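Local coordinates for protein DNA ligase (Archaeoglobus fulgidus, PDB 3GDE) that probably seals nicks in double-stranded DNA, using ATP and magnesium, during replication, recombination and repair, at residues A[195-199]-A[200-204]. Sequence-based numbering, arbitrary orientation.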
# COMPACT_ATOMS: atom_id res chain seq x y z
N MET A 195 8.38 -10.27 -3.57
CA MET A 195 7.19 -10.25 -4.41
C MET A 195 6.26 -11.46 -4.18
O MET A 195 5.05 -11.37 -4.41
CB MET A 195 7.56 -10.08 -5.89
CG MET A 195 8.28 -8.77 -6.24
SD MET A 195 7.42 -7.26 -5.74
CE MET A 195 8.66 -6.02 -6.08
N ILE A 196 6.81 -12.59 -3.73
CA ILE A 196 5.97 -13.77 -3.48
C ILE A 196 5.63 -14.03 -2.01
O ILE A 196 4.80 -14.89 -1.71
CB ILE A 196 6.52 -15.07 -4.13
CG1 ILE A 196 7.86 -15.47 -3.51
CG2 ILE A 196 6.60 -14.95 -5.66
CD1 ILE A 196 8.15 -16.94 -3.61
N THR A 197 6.26 -13.28 -1.09
CA THR A 197 5.97 -13.43 0.35
C THR A 197 5.32 -12.19 0.93
O THR A 197 4.56 -12.30 1.89
CB THR A 197 7.24 -13.72 1.19
OG1 THR A 197 8.16 -12.63 1.07
CG2 THR A 197 7.90 -15.01 0.74
N ASN A 198 5.63 -11.03 0.35
CA ASN A 198 5.17 -9.73 0.84
C ASN A 198 5.43 -9.47 2.34
O ASN A 198 4.64 -8.81 3.04
CB ASN A 198 3.70 -9.51 0.45
CG ASN A 198 3.55 -9.22 -1.03
OD1 ASN A 198 3.80 -8.10 -1.47
ND2 ASN A 198 3.16 -10.24 -1.80
N ASP A 199 6.57 -9.99 2.81
CA ASP A 199 7.06 -9.75 4.15
C ASP A 199 8.58 -9.65 4.08
O ASP A 199 9.27 -10.67 4.01
CB ASP A 199 6.63 -10.89 5.08
CG ASP A 199 6.93 -10.61 6.55
OD1 ASP A 199 7.81 -9.78 6.87
OD2 ASP A 199 6.28 -11.24 7.41
N LEU A 200 9.10 -8.42 4.11
CA LEU A 200 10.54 -8.17 4.05
C LEU A 200 11.29 -8.71 5.25
O LEU A 200 12.47 -9.05 5.15
CB LEU A 200 10.85 -6.68 3.89
CG LEU A 200 11.38 -6.21 2.54
CD1 LEU A 200 12.00 -4.82 2.68
CD2 LEU A 200 12.40 -7.19 1.93
N GLY A 201 10.61 -8.77 6.39
CA GLY A 201 11.17 -9.36 7.61
C GLY A 201 11.46 -10.84 7.43
O GLY A 201 12.56 -11.30 7.72
N ARG A 202 10.45 -11.57 6.94
CA ARG A 202 10.59 -12.98 6.58
C ARG A 202 11.74 -13.18 5.60
O ARG A 202 12.55 -14.09 5.75
CB ARG A 202 9.28 -13.49 5.97
CG ARG A 202 8.92 -14.92 6.34
CD ARG A 202 8.99 -15.92 5.19
NE ARG A 202 7.72 -15.96 4.48
CZ ARG A 202 7.20 -17.03 3.88
NH1 ARG A 202 7.82 -18.21 3.89
NH2 ARG A 202 6.02 -16.91 3.25
N VAL A 203 11.80 -12.33 4.58
CA VAL A 203 12.86 -12.38 3.57
C VAL A 203 14.26 -12.18 4.19
O VAL A 203 15.19 -12.92 3.86
CB VAL A 203 12.58 -11.38 2.40
CG1 VAL A 203 13.80 -11.20 1.51
CG2 VAL A 203 11.40 -11.85 1.57
N ALA A 204 14.39 -11.21 5.09
CA ALA A 204 15.66 -10.94 5.77
C ALA A 204 16.13 -12.15 6.58
O ALA A 204 17.30 -12.55 6.50
CB ALA A 204 15.54 -9.71 6.66
O HOH W 1 4.99 -14.02 4.03
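Asp199 caps Gly201 and Arg202 as the N-cap of helix 200-216, at the turn where helix 187-197 ends and the chain passes through Asn198, with positive phi, in the helical N-terminal region of the ligase. From its CB, which packs 3.8 Å from Arg202 CB, the Asp199 side chain runs with CG anti to the backbone N (chi1 -171°), a torsion that brings the carboxylate to the amides at the helix start and sets CG 3.7 Å from Arg202 N. There OD1 accepts a nearly straight bond from Arg202 N at 3.2 Å, the N-H of Arg202 meeting OD1 from above the carboxylate plane, and a weak one from Gly201 N at 3.0 Å; OD2 is hydrogen-bonded to Tyr43 OH of helix 39-49. With the carboxylate removed, as by an alanine here, the amides of Gly201 and Arg202 would probably lose their cap and Tyr43 OH this partner. The first regular bond of the helix follows, from Val203 N to Asp199 O. Thr197 OG1, bonded back to Ala193 O, touches Val203 CG2 at 3.4 Å. The Thr197 methyl CG2 lies over one face of the Arg202 guanidinium, offset toward the rim, while in the guanidinium plane a water accepts from Arg202 NH2 at 3.2 Å and donates to Thr197 O.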